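Local atomic coordinates of protein (alpha-2u-globulin) (Rattus norvegicus, PDB entry 2A2U), a protein that probably binds and carries small hydrophobic ligands in the barrel cavity of its lipocalin fold, among them compounds that induce hyaline droplets. Residues 63-68 with 85-90; 59-64 with 137-142; 99-102 with 106-109; 36-41 with 118-123. All blocks are in the same frame, centred on the assembly; numbering follows the deposited sequence.

Interaction 1: residues 63-68 with 85-90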
loop_
_atom_site.group_PDB
_atom_site.type_symbol
_atom_site.label_atom_id
_atom_site.label_comp_id
_atom_site.label_asym_id
_atom_site.label_seq_id
_atom_site.Cartn_x
_atom_site.Cartn_y
_atom_site.Cartn_z
ATOM N N HIS A 63 6.563 -1.503 -18.985
ATOM C CA HIS A 63 7.856 -1.846 -18.412
ATOM C C HIS A 63 7.685 -2.733 -17.191
ATOM O O HIS A 63 6.689 -2.633 -16.488
ATOM C CB HIS A 63 8.570 -0.548 -18.012
ATOM C CG HIS A 63 9.967 -0.738 -17.524
ATOM N ND1 HIS A 63 11.060 -0.662 -18.367
ATOM C CD2 HIS A 63 10.461 -0.982 -16.291
ATOM C CE1 HIS A 63 12.165 -0.853 -17.659
ATOM N NE2 HIS A 63 11.828 -1.048 -16.402
ATOM N N ILE A 64 8.648 -3.619 -16.966
ATOM C CA ILE A 64 8.648 -4.505 -15.814
ATOM C C ILE A 64 9.946 -4.268 -15.046
ATOM O O ILE A 64 11.028 -4.302 -15.631
ATOM C CB ILE A 64 8.593 -5.996 -16.225
ATOM C CG1 ILE A 64 7.214 -6.342 -16.776
ATOM C CG2 ILE A 64 8.926 -6.892 -15.028
ATOM C CD1 ILE A 64 7.052 -7.794 -17.156
ATOM N N ASP A 65 9.827 -3.974 -13.754
ATOM C CA ASP A 65 10.980 -3.741 -12.891
ATOM C C ASP A 65 11.159 -4.921 -11.963
ATOM O O ASP A 65 10.198 -5.450 -11.432
ATOM C CB ASP A 65 10.791 -2.480 -12.052
ATOM C CG ASP A 65 10.943 -1.227 -12.853
ATOM O OD1 ASP A 65 12.028 -1.035 -13.432
ATOM O OD2 ASP A 65 9.991 -0.428 -12.896
ATOM N N VAL A 66 12.388 -5.362 -11.785
ATOM C CA VAL A 66 12.630 -6.481 -10.900
ATOM C C VAL A 66 13.147 -5.913 -9.575
ATOM O O VAL A 66 14.237 -5.357 -9.517
ATOM C CB VAL A 66 13.596 -7.484 -11.562
ATOM C CG1 VAL A 66 13.917 -8.609 -10.623
ATOM C CG2 VAL A 66 12.953 -8.053 -12.824
ATOM N N LEU A 67 12.319 -5.998 -8.534
ATOM C CA LEU A 67 12.639 -5.462 -7.210
ATOM C C LEU A 67 12.926 -6.560 -6.189
ATOM O O LEU A 67 13.048 -7.727 -6.553
ATOM C CB LEU A 67 11.459 -4.623 -6.729
ATOM C CG LEU A 67 10.822 -3.717 -7.788
ATOM C CD1 LEU A 67 9.491 -3.197 -7.306
ATOM C CD2 LEU A 67 11.758 -2.565 -8.140
ATOM N N GLU A 68 13.031 -6.192 -4.912
ATOM C CA GLU A 68 13.287 -7.177 -3.861
ATOM C C GLU A 68 12.070 -8.027 -3.529
ATOM O O GLU A 68 11.076 -7.521 -2.991
ATOM C CB GLU A 68 13.765 -6.503 -2.586
ATOM C CG GLU A 68 15.144 -5.952 -2.693
ATOM C CD GLU A 68 16.213 -6.992 -2.912
ATOM O OE1 GLU A 68 16.004 -8.171 -2.557
ATOM O OE2 GLU A 68 17.283 -6.619 -3.434
ATOM N N GLU A 85 -2.076 6.197 -16.518
ATOM C CA GLU A 85 -0.774 5.585 -16.247
ATOM C C GLU A 85 -0.760 5.014 -14.823
ATOM O O GLU A 85 -0.992 5.740 -13.855
ATOM C CB GLU A 85 0.311 6.655 -16.398
ATOM C CG GLU A 85 1.738 6.180 -16.249
ATOM C CD GLU A 85 2.247 5.450 -17.463
ATOM O OE1 GLU A 85 2.753 6.099 -18.399
ATOM O OE2 GLU A 85 2.160 4.213 -17.475
ATOM N N LEU A 86 -0.470 3.724 -14.690
ATOM C CA LEU A 86 -0.450 3.069 -13.381
ATOM C C LEU A 86 0.829 2.278 -13.135
ATOM O O LEU A 86 1.643 2.120 -14.029
ATOM C CB LEU A 86 -1.650 2.128 -13.243
ATOM C CG LEU A 86 -3.047 2.740 -13.336
ATOM C CD1 LEU A 86 -4.089 1.653 -13.170
ATOM C CD2 LEU A 86 -3.206 3.800 -12.263
ATOM N N TYR A 87 1.001 1.793 -11.910
ATOM C CA TYR A 87 2.168 1.002 -11.534
ATOM C C TYR A 87 1.794 0.134 -10.343
ATOM O O TYR A 87 1.428 0.652 -9.291
ATOM C CB TYR A 87 3.338 1.906 -11.153
ATOM C CG TYR A 87 4.667 1.171 -10.992
ATOM C CD1 TYR A 87 4.951 0.444 -9.828
ATOM C CD2 TYR A 87 5.612 1.172 -12.016
ATOM C CE1 TYR A 87 6.145 -0.255 -9.683
ATOM C CE2 TYR A 87 6.812 0.477 -11.886
ATOM C CZ TYR A 87 7.070 -0.241 -10.720
ATOM O OH TYR A 87 8.264 -0.929 -10.592
ATOM N N LEU A 88 1.892 -1.184 -10.505
ATOM C CA LEU A 88 1.543 -2.112 -9.438
ATOM C C LEU A 88 2.717 -2.974 -9.048
ATOM O O LEU A 88 3.544 -3.315 -9.879
ATOM C CB LEU A 88 0.390 -3.029 -9.870
ATOM C CG LEU A 88 -0.971 -2.404 -10.173
ATOM C CD1 LEU A 88 -1.939 -3.463 -10.661
ATOM C CD2 LEU A 88 -1.508 -1.739 -8.929
ATOM N N VAL A 89 2.789 -3.315 -7.770
ATOM C CA VAL A 89 3.841 -4.186 -7.274
ATOM C C VAL A 89 3.221 -5.543 -6.951
ATOM O O VAL A 89 2.160 -5.622 -6.342
ATOM C CB VAL A 89 4.525 -3.609 -6.024
ATOM C CG1 VAL A 89 5.494 -4.619 -5.442
ATOM C CG2 VAL A 89 5.281 -2.347 -6.385
ATOM N N ALA A 90 3.859 -6.602 -7.426
ATOM C CA ALA A 90 3.397 -7.960 -7.199
ATOM C C ALA A 90 4.435 -8.630 -6.313
ATOM O O ALA A 90 5.615 -8.569 -6.602
ATOM C CB ALA A 90 3.268 -8.697 -8.531
#

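Interaction 2: residues 59-64 with 137-142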
loop_
_atom_site.group_PDB
_atom_site.type_symbol
_atom_site.label_atom_id
_atom_site.label_comp_id
_atom_site.label_asym_id
_atom_site.label_seq_id
_atom_site.Cartn_x
_atom_site.Cartn_y
_atom_site.Cartn_z
ATOM N N VAL A 59 -5.045 -4.461 -20.116
ATOM C CA VAL A 59 -3.960 -3.547 -19.792
ATOM C C VAL A 59 -2.881 -3.535 -20.864
ATOM O O VAL A 59 -2.567 -4.563 -21.465
ATOM C CB VAL A 59 -3.317 -3.866 -18.405
ATOM C CG1 VAL A 59 -4.398 -4.002 -17.348
ATOM C CG2 VAL A 59 -2.450 -5.115 -18.477
ATOM N N PHE A 60 -2.317 -2.354 -21.087
ATOM C CA PHE A 60 -1.278 -2.160 -22.074
ATOM C C PHE A 60 0.054 -1.982 -21.356
ATOM O O PHE A 60 0.423 -0.888 -20.940
ATOM C CB PHE A 60 -1.622 -0.940 -22.922
ATOM C CG PHE A 60 -3.010 -0.980 -23.493
ATOM C CD1 PHE A 60 -3.458 -2.101 -24.182
ATOM C CD2 PHE A 60 -3.874 0.098 -23.339
ATOM C CE1 PHE A 60 -4.745 -2.154 -24.712
ATOM C CE2 PHE A 60 -5.168 0.051 -23.870
ATOM C CZ PHE A 60 -5.597 -1.082 -24.556
ATOM N N MET A 61 0.770 -3.085 -21.210
ATOM C CA MET A 61 2.052 -3.102 -20.523
ATOM C C MET A 61 3.060 -2.142 -21.132
ATOM O O MET A 61 2.978 -1.808 -22.313
ATOM C CB MET A 61 2.600 -4.529 -20.533
ATOM C CG MET A 61 3.773 -4.797 -19.577
ATOM S SD MET A 61 3.441 -4.361 -17.822
ATOM C CE MET A 61 1.658 -4.992 -17.687
ATOM N N GLN A 62 4.012 -1.708 -20.313
ATOM C CA GLN A 62 5.055 -0.789 -20.747
ATOM C C GLN A 62 6.443 -1.181 -20.267
ATOM O O GLN A 62 7.391 -1.189 -21.047
ATOM C CB GLN A 62 4.781 0.620 -20.249
ATOM C CG GLN A 62 3.485 1.223 -20.690
ATOM C CD GLN A 62 3.358 2.648 -20.219
ATOM O OE1 GLN A 62 2.791 3.488 -20.900
ATOM N NE2 GLN A 62 3.905 2.934 -19.051
ATOM N N HIS A 63 6.563 -1.503 -18.985
ATOM C CA HIS A 63 7.856 -1.846 -18.412
ATOM C C HIS A 63 7.685 -2.733 -17.191
ATOM O O HIS A 63 6.689 -2.633 -16.488
ATOM C CB HIS A 63 8.570 -0.548 -18.012
ATOM C CG HIS A 63 9.967 -0.738 -17.524
ATOM N ND1 HIS A 63 11.060 -0.662 -18.367
ATOM C CD2 HIS A 63 10.461 -0.982 -16.291
ATOM C CE1 HIS A 63 12.165 -0.853 -17.659
ATOM N NE2 HIS A 63 11.828 -1.048 -16.402
ATOM N N ILE A 64 8.648 -3.619 -16.966
ATOM C CA ILE A 64 8.648 -4.505 -15.814
ATOM C C ILE A 64 9.946 -4.268 -15.046
ATOM O O ILE A 64 11.028 -4.302 -15.631
ATOM C CB ILE A 64 8.593 -5.996 -16.225
ATOM C CG1 ILE A 64 7.214 -6.342 -16.776
ATOM C CG2 ILE A 64 8.926 -6.892 -15.028
ATOM C CD1 ILE A 64 7.052 -7.794 -17.156
ATOM N N VAL A 137 -1.719 -13.781 -20.726
ATOM C CA VAL A 137 -1.197 -12.708 -21.556
ATOM C C VAL A 137 0.158 -13.018 -22.155
ATOM O O VAL A 137 0.959 -13.767 -21.581
ATOM C CB VAL A 137 -1.087 -11.380 -20.772
ATOM C CG1 VAL A 137 -2.455 -10.851 -20.440
ATOM C CG2 VAL A 137 -0.318 -11.596 -19.498
ATOM N N LEU A 138 0.380 -12.453 -23.340
ATOM C CA LEU A 138 1.634 -12.596 -24.057
ATOM C C LEU A 138 2.215 -11.200 -24.194
ATOM O O LEU A 138 1.537 -10.299 -24.679
ATOM C CB LEU A 138 1.404 -13.201 -25.446
ATOM C CG LEU A 138 2.596 -13.250 -26.405
ATOM C CD1 LEU A 138 3.690 -14.096 -25.801
ATOM C CD2 LEU A 138 2.166 -13.822 -27.738
ATOM N N TYR A 139 3.428 -11.009 -23.682
ATOM C CA TYR A 139 4.122 -9.727 -23.777
ATOM C C TYR A 139 5.319 -9.909 -24.679
ATOM O O TYR A 139 5.961 -10.963 -24.661
ATOM C CB TYR A 139 4.628 -9.261 -22.415
ATOM C CG TYR A 139 3.541 -8.863 -21.467
ATOM C CD1 TYR A 139 2.372 -8.289 -21.936
ATOM C CD2 TYR A 139 3.679 -9.068 -20.099
ATOM C CE1 TYR A 139 1.365 -7.927 -21.073
ATOM C CE2 TYR A 139 2.676 -8.711 -19.223
ATOM C CZ TYR A 139 1.523 -8.142 -19.719
ATOM O OH TYR A 139 0.507 -7.781 -18.873
ATOM N N GLY A 140 5.621 -8.882 -25.462
ATOM C CA GLY A 140 6.761 -8.952 -26.349
ATOM C C GLY A 140 7.633 -7.759 -26.077
ATOM O O GLY A 140 7.125 -6.753 -25.598
ATOM N N ARG A 141 8.935 -7.869 -26.333
ATOM C CA ARG A 141 9.842 -6.740 -26.114
ATOM C C ARG A 141 9.683 -5.738 -27.261
ATOM O O ARG A 141 10.173 -4.606 -27.197
ATOM C CB ARG A 141 11.287 -7.214 -26.021
ATOM C CG ARG A 141 11.457 -8.369 -25.078
ATOM C CD ARG A 141 12.736 -8.274 -24.292
ATOM N NE ARG A 141 12.651 -7.294 -23.220
ATOM C CZ ARG A 141 13.133 -7.485 -21.995
ATOM N NH1 ARG A 141 13.734 -8.623 -21.670
ATOM N NH2 ARG A 141 13.033 -6.518 -21.093
ATOM N N THR A 142 8.953 -6.173 -28.287
ATOM C CA THR A 142 8.660 -5.387 -29.480
ATOM C C THR A 142 7.164 -5.130 -29.569
ATOM O O THR A 142 6.382 -5.871 -28.981
ATOM C CB THR A 142 9.118 -6.133 -30.743
ATOM O OG1 THR A 142 8.723 -7.509 -30.672
ATOM C CG2 THR A 142 10.616 -6.068 -30.861
#

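Interaction 3: residues 99-102 with 106-109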
loop_
_atom_site.group_PDB
_atom_site.type_symbol
_atom_site.label_atom_id
_atom_site.label_comp_id
_atom_site.label_asym_id
_atom_site.label_seq_id
_atom_site.Cartn_x
_atom_site.Cartn_y
_atom_site.Cartn_z
ATOM N N TYR A 99 3.085 -15.314 -7.668
ATOM C CA TYR A 99 3.179 -13.922 -7.276
ATOM C C TYR A 99 1.769 -13.473 -6.937
ATOM O O TYR A 99 0.801 -14.020 -7.466
ATOM C CB TYR A 99 3.705 -13.081 -8.436
ATOM C CG TYR A 99 5.181 -13.221 -8.678
ATOM C CD1 TYR A 99 5.687 -14.232 -9.493
ATOM C CD2 TYR A 99 6.076 -12.344 -8.087
ATOM C CE1 TYR A 99 7.063 -14.375 -9.689
ATOM C CE2 TYR A 99 7.441 -12.472 -8.272
ATOM C CZ TYR A 99 7.935 -13.481 -9.075
ATOM O OH TYR A 99 9.308 -13.611 -9.199
ATOM N N PHE A 100 1.649 -12.507 -6.031
ATOM C CA PHE A 100 0.348 -11.973 -5.660
ATOM C C PHE A 100 0.290 -10.481 -5.920
ATOM O O PHE A 100 1.240 -9.763 -5.640
ATOM C CB PHE A 100 0.036 -12.210 -4.179
ATOM C CG PHE A 100 -1.272 -11.577 -3.733
ATOM C CD1 PHE A 100 -2.477 -12.266 -3.867
ATOM C CD2 PHE A 100 -1.304 -10.264 -3.260
ATOM C CE1 PHE A 100 -3.687 -11.656 -3.551
ATOM C CE2 PHE A 100 -2.511 -9.652 -2.942
ATOM C CZ PHE A 100 -3.700 -10.348 -3.090
ATOM N N VAL A 101 -0.842 -10.015 -6.432
ATOM C CA VAL A 101 -1.039 -8.599 -6.686
ATOM C C VAL A 101 -2.523 -8.306 -6.495
ATOM O O VAL A 101 -3.387 -9.085 -6.909
ATOM C CB VAL A 101 -0.536 -8.178 -8.109
ATOM C CG1 VAL A 101 -1.336 -8.863 -9.215
ATOM C CG2 VAL A 101 -0.585 -6.682 -8.263
ATOM N N GLU A 102 -2.808 -7.234 -5.766
ATOM C CA GLU A 102 -4.179 -6.839 -5.522
ATOM C C GLU A 102 -4.575 -5.892 -6.639
ATOM O O GLU A 102 -3.998 -4.822 -6.791
ATOM C CB GLU A 102 -4.313 -6.165 -4.154
ATOM C CG GLU A 102 -5.758 -5.937 -3.696
ATOM C CD GLU A 102 -6.511 -7.226 -3.374
ATOM O OE1 GLU A 102 -5.877 -8.285 -3.193
ATOM O OE2 GLU A 102 -7.753 -7.179 -3.282
ATOM N N GLY A 106 -8.149 -10.364 -5.754
ATOM C CA GLY A 106 -6.886 -10.955 -5.361
ATOM C C GLY A 106 -6.391 -11.755 -6.535
ATOM O O GLY A 106 -7.102 -12.631 -7.022
ATOM N N ASN A 107 -5.181 -11.457 -6.995
ATOM C CA ASN A 107 -4.617 -12.142 -8.148
ATOM C C ASN A 107 -3.398 -12.984 -7.846
ATOM O O ASN A 107 -2.493 -12.557 -7.142
ATOM C CB ASN A 107 -4.214 -11.135 -9.225
ATOM C CG ASN A 107 -5.360 -10.276 -9.682
ATOM O OD1 ASN A 107 -6.225 -10.729 -10.426
ATOM N ND2 ASN A 107 -5.351 -9.010 -9.275
ATOM N N THR A 108 -3.364 -14.165 -8.439
ATOM C CA THR A 108 -2.239 -15.067 -8.303
ATOM C C THR A 108 -1.779 -15.364 -9.724
ATOM O O THR A 108 -2.579 -15.778 -10.565
ATOM C CB THR A 108 -2.648 -16.354 -7.581
ATOM O OG1 THR A 108 -2.619 -16.126 -6.167
ATOM C CG2 THR A 108 -1.713 -17.491 -7.911
ATOM N N PHE A 109 -0.516 -15.080 -10.018
ATOM C CA PHE A 109 0.002 -15.342 -11.355
ATOM C C PHE A 109 1.357 -16.012 -11.379
ATOM O O PHE A 109 2.081 -16.000 -10.390
ATOM C CB PHE A 109 0.025 -14.074 -12.206
ATOM C CG PHE A 109 1.004 -13.044 -11.747
ATOM C CD1 PHE A 109 2.330 -13.083 -12.169
ATOM C CD2 PHE A 109 0.592 -12.002 -10.937
ATOM C CE1 PHE A 109 3.236 -12.100 -11.789
ATOM C CE2 PHE A 109 1.482 -11.015 -10.550
ATOM C CZ PHE A 109 2.814 -11.060 -10.984
#

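Interaction 4: residues 36-41 with 118-123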
loop_
_atom_site.group_PDB
_atom_site.type_symbol
_atom_site.label_atom_id
_atom_site.label_comp_id
_atom_site.label_asym_id
_atom_site.label_seq_id
_atom_site.Cartn_x
_atom_site.Cartn_y
_atom_site.Cartn_z
ATOM N N GLY A 36 12.968 -4.590 -17.866
ATOM C CA GLY A 36 12.947 -3.873 -19.125
ATOM C C GLY A 36 11.578 -3.567 -19.673
ATOM O O GLY A 36 10.573 -3.775 -19.013
ATOM N N ASP A 37 11.545 -3.069 -20.897
ATOM C CA ASP A 37 10.304 -2.713 -21.550
ATOM C C ASP A 37 9.606 -3.886 -22.193
ATOM O O ASP A 37 10.249 -4.750 -22.790
ATOM C CB ASP A 37 10.561 -1.644 -22.594
ATOM C CG ASP A 37 11.062 -0.366 -21.985
ATOM O OD1 ASP A 37 10.320 0.254 -21.204
ATOM O OD2 ASP A 37 12.204 0.025 -22.268
ATOM N N TRP A 38 8.284 -3.912 -22.051
ATOM C CA TRP A 38 7.464 -4.969 -22.622
ATOM C C TRP A 38 6.223 -4.339 -23.191
ATOM O O TRP A 38 5.840 -3.263 -22.766
ATOM C CB TRP A 38 7.071 -5.981 -21.555
ATOM C CG TRP A 38 8.220 -6.763 -21.028
ATOM C CD1 TRP A 38 8.990 -6.455 -19.938
ATOM C CD2 TRP A 38 8.730 -7.984 -21.557
ATOM N NE1 TRP A 38 9.946 -7.426 -19.761
ATOM C CE2 TRP A 38 9.815 -8.378 -20.735
ATOM C CE3 TRP A 38 8.381 -8.798 -22.646
ATOM C CZ2 TRP A 38 10.556 -9.554 -20.977
ATOM C CZ3 TRP A 38 9.122 -9.972 -22.887
ATOM C CH2 TRP A 38 10.196 -10.335 -22.050
ATOM N N PHE A 39 5.597 -5.006 -24.154
ATOM C CA PHE A 39 4.387 -4.495 -24.790
ATOM C C PHE A 39 3.328 -5.569 -24.741
ATOM O O PHE A 39 3.655 -6.753 -24.767
ATOM C CB PHE A 39 4.645 -4.168 -26.255
ATOM C CG PHE A 39 5.604 -3.053 -26.464
ATOM C CD1 PHE A 39 6.969 -3.289 -26.503
ATOM C CD2 PHE A 39 5.143 -1.760 -26.632
ATOM C CE1 PHE A 39 7.859 -2.253 -26.705
ATOM C CE2 PHE A 39 6.025 -0.714 -26.837
ATOM C CZ PHE A 39 7.388 -0.963 -26.871
ATOM N N SER A 40 2.065 -5.159 -24.677
ATOM C CA SER A 40 0.951 -6.096 -24.651
ATOM C C SER A 40 0.653 -6.528 -26.074
ATOM O O SER A 40 0.355 -5.694 -26.924
ATOM C CB SER A 40 -0.282 -5.447 -24.026
ATOM O OG SER A 40 -0.119 -5.350 -22.626
ATOM N N ILE A 41 0.737 -7.831 -26.325
ATOM C CA ILE A 41 0.495 -8.367 -27.654
ATOM C C ILE A 41 -0.854 -9.086 -27.770
ATOM O O ILE A 41 -1.677 -8.727 -28.613
ATOM C CB ILE A 41 1.647 -9.308 -28.083
ATOM C CG1 ILE A 41 3.011 -8.660 -27.792
ATOM C CG2 ILE A 41 1.520 -9.660 -29.553
ATOM C CD1 ILE A 41 3.229 -7.286 -28.421
ATOM N N ARG A 118 12.334 -11.847 -26.163
ATOM C CA ARG A 118 11.288 -11.739 -27.157
ATOM C C ARG A 118 9.910 -11.732 -26.532
ATOM O O ARG A 118 9.185 -10.742 -26.625
ATOM C CB ARG A 118 11.370 -12.869 -28.175
ATOM C CG ARG A 118 12.337 -12.616 -29.298
ATOM C CD ARG A 118 12.051 -13.540 -30.458
ATOM N NE ARG A 118 12.165 -14.949 -30.083
ATOM C CZ ARG A 118 11.482 -15.933 -30.660
ATOM N NH1 ARG A 118 10.630 -15.668 -31.644
ATOM N NH2 ARG A 118 11.647 -17.184 -30.246
ATOM N N TYR A 119 9.568 -12.830 -25.863
ATOM C CA TYR A 119 8.257 -12.967 -25.256
ATOM C C TYR A 119 8.246 -13.451 -23.803
ATOM O O TYR A 119 9.255 -13.910 -23.259
ATOM C CB TYR A 119 7.406 -13.921 -26.105
ATOM C CG TYR A 119 7.879 -15.361 -26.050
ATOM C CD1 TYR A 119 8.940 -15.797 -26.835
ATOM C CD2 TYR A 119 7.292 -16.274 -25.172
ATOM C CE1 TYR A 119 9.409 -17.111 -26.744
ATOM C CE2 TYR A 119 7.752 -17.583 -25.072
ATOM C CZ TYR A 119 8.811 -17.997 -25.854
ATOM O OH TYR A 119 9.293 -19.283 -25.733
ATOM N N VAL A 120 7.077 -13.307 -23.187
ATOM C CA VAL A 120 6.822 -13.769 -21.830
ATOM C C VAL A 120 5.325 -13.996 -21.718
ATOM O O VAL A 120 4.525 -13.139 -22.080
ATOM C CB VAL A 120 7.327 -12.803 -20.722
ATOM C CG1 VAL A 120 6.563 -11.489 -20.726
ATOM C CG2 VAL A 120 7.209 -13.482 -19.375
ATOM N N MET A 121 4.960 -15.210 -21.335
ATOM C CA MET A 121 3.564 -15.585 -21.190
ATOM C C MET A 121 3.257 -15.732 -19.702
ATOM O O MET A 121 3.940 -16.463 -18.977
ATOM C CB MET A 121 3.290 -16.900 -21.930
ATOM C CG MET A 121 3.838 -16.926 -23.349
ATOM S SD MET A 121 3.490 -18.436 -24.240
ATOM C CE MET A 121 3.839 -17.925 -25.902
ATOM N N PHE A 122 2.278 -14.967 -19.237
ATOM C CA PHE A 122 1.875 -15.017 -17.841
ATOM C C PHE A 122 0.519 -15.689 -17.771
ATOM O O PHE A 122 -0.283 -15.586 -18.692
ATOM C CB PHE A 122 1.732 -13.609 -17.264
ATOM C CG PHE A 122 3.031 -12.888 -17.033
ATOM C CD1 PHE A 122 3.728 -13.064 -15.850
ATOM C CD2 PHE A 122 3.508 -11.965 -17.959
ATOM C CE1 PHE A 122 4.869 -12.331 -15.587
ATOM C CE2 PHE A 122 4.648 -11.231 -17.707
ATOM C CZ PHE A 122 5.329 -11.412 -16.519
ATOM N N HIS A 123 0.272 -16.387 -16.672
ATOM C CA HIS A 123 -1.008 -17.039 -16.445
ATOM C C HIS A 123 -1.514 -16.517 -15.105
ATOM O O HIS A 123 -0.846 -16.657 -14.082
ATOM C CB HIS A 123 -0.854 -18.552 -16.395
ATOM C CG HIS A 123 -2.122 -19.261 -16.039
ATOM N ND1 HIS A 123 -2.322 -19.850 -14.817
ATOM C CD2 HIS A 123 -3.277 -19.414 -16.729
ATOM C CE1 HIS A 123 -3.549 -20.335 -14.756
ATOM N NE2 HIS A 123 -4.151 -20.081 -15.910
#

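Interaction 1: residues 63-68 with 85-90
Tyr87 OH donates a hydrogen bond to Asp65 OD2 at 2.9 Å, the one polar link between 63-68 and 85-90. The phenol approaches OD2 on its anti side, 21° out of the carboxylate plane, while OD2 itself lies at the ring edge near the ring plane. The two side chains stand roughly at a right angle. Tyr87 places its CG anti to the backbone N (chi1 -169°), which carries the ring out from its strand until the hydroxyl also comes within 3.3 Å of Asp65 CB. The other carboxylate oxygen, Asp65 OD1, receives a weak bond from His63 NE2 at 3.0 Å and a salt bridge from Lys74 of the second subunit, so both oxygens have partners and the carboxylate is probably kept ionised. Leu67 CD1 makes an apolar contact with Val89 CG2 at 4.4 Å, and Leu67 CD1 also lies 4.2 Å from the phenol oxygen, Tyr87 OH. Tyr87 also stacks on Tyr87 of the second subunit, which places the contact at a subunit interface. The axes of strands 63-67 and 85-90 approach to 9.2 Å at 39°, too far for backbone pairing, and strand 70-78 fills the gap, hydrogen-bonded to both strands.

Interaction 2: residues 59-64 with 137-142
The Tyr139 ring carries Met61 CB over one face, 3.6 Å above the plane and displaced toward the rim. Measured to the centroid, CB is 4.0 Å away and 24° off the ring normal, which identifies a CH-pi contact. Met61 SD stands obliquely to the same ring, 5.1 Å from its centroid, adding a Met-aromatic contact. At the phenol end, Met61 CE approaches Tyr139 OH to 3.2 Å, and Val59 CG2 lies 4.0 Å from the same oxygen. The thioether reaches both ring and hydroxyl because its chain is folded: CG is anti to the backbone N (chi1 -166°), and bends at the next two torsions bring the methyl to the phenol end. The Met61 and Tyr139 side chains meet at about a right angle. Phe122 also packs on Tyr139, with its plane inclined by about 60°. Beyond Met61 the strand is irregular, Gln62 and His63 both facing Lys74 in a classic beta bulge. The segments are not paired strands, as Met61 and Tyr139 have CA atoms 7.7 Å apart. Strand 36-44 is hydrogen-bonded to both parent strands, and its Ser40 touches the tyrosine while accepting from Met61 N. Two buried side chains meeting across strand 36-44 in this way are consistent with residues that face the interior of a lipocalin barrel.

Interaction 3: residues 99-102 with 106-109
Backbone hydrogen bonds join Tyr99 to Phe109 in both directions: Tyr99 N reaches Phe109 O at 3.0 Å, and Phe109 N returns to Tyr99 O. Two strand residues further, Val101 N donates to Asn107 O, and Val101 O takes two donors, Asn107 N at 3.0 Å and the side-chain Asn107 ND2 at 3.1 Å. These two arrive from opposite faces of the carbonyl plane, Asn107 ND2 standing 44° out of it. Asn107 ND2 also bonds Tyr103 O in the turn and Asn107 OD1 accepts from Asn126, so the amide's orientation is set by three partners. The antiparallel strands form a tight beta hairpin in the lipocalin barrel wall, 99-102 beside 83-92 and 106-114 beside 119-128. Between the hydrogen-bonded pairs, Phe100 faces Thr108, whose CA makes a CA-H...O contact with Tyr99 O at 3.3 Å. Among aromatic contacts, Phe109 CG lies between its backbone N and carbonyl carbon (chi1 68°), bringing the ring under Tyr99 CB, 3.6 Å from the centroid; the two rings, nearly parallel at 11°, are slid apart and barely overlap. Val101 CG1 meets the Phe109 edge at CE2, 3.8 Å away. On the other sheet face, Phe100 CE1 approaches Gly106 CA to 3.7 Å, and its ring meets Phe100 of the third subunit.

Interaction 4: residues 36-41 with 118-123
Trp38 is the tryptophan of the Gly-X-Trp signature on the first barrel strand of lipocalins, here Gly36-Asp37-Trp38, and its indole packs against the start of strand 119-128. Val120 CG1 sits over one face of the six-membered ring, 3.6 Å above the plane and shifted toward the rim. Its 3.9 Å separation from the ring centroid, 19° off the normal, meets the criteria for a CH-pi contact. The nearest ring atom is Trp38 CZ3, 3.7 Å from Val120 CG1, and the two side chains cross at about a right angle. Val120 directs this methyl into the space between its own backbone N and carbonyl carbon (chi1 66°), which points it at the indole. The same corner of the ring touches backbone: Trp38 CZ3 lies 3.7 Å from Tyr119 C and 3.8 Å from Arg118 O, both oblique to the ring, while Tyr119 CA lies at its edge in plane. Trp38 NE1 donates to Leu34 O, and Arg141 also packs on the indole, as the conserved arginine does in this family. The Arg118 guanidinium forms salt bridges with Asp115 and Glu20. Between the two segments the contact is mainly van der Waals, apolar at Val120 and with backbone atoms near the indole's rim. With the single polar atom of the indole engaged by Leu34 and one face covered by the valine methyl, the ring is probably restrained in rotation within a buried setting.

All four contacts belong to one curled antiparallel sheet of the lipocalin family. Interactions 2 and 4 are nearly superposed, their centres about 4 Å apart, and their segments alternate along the chain: interaction 4 joins strand 36-44 to 119-128 and interaction 2 joins 60-67 to 131-140, both across the region where 36-44 pairs with 131-140 and the sheet closes on itself. Interaction 1 shares His63 and Ile64 with interaction 2, centres about 12 Å apart, and is nested inside the loop closed by interaction 4. Interaction 3 follows interaction 1 in sequence on adjoining strands and lies about 17 Å from interactions 2 and 4, centre to centre. Interaction 1 lies mainly against the second subunit and interaction 3 against the third, whereas interactions 2 and 4 stay within the chain.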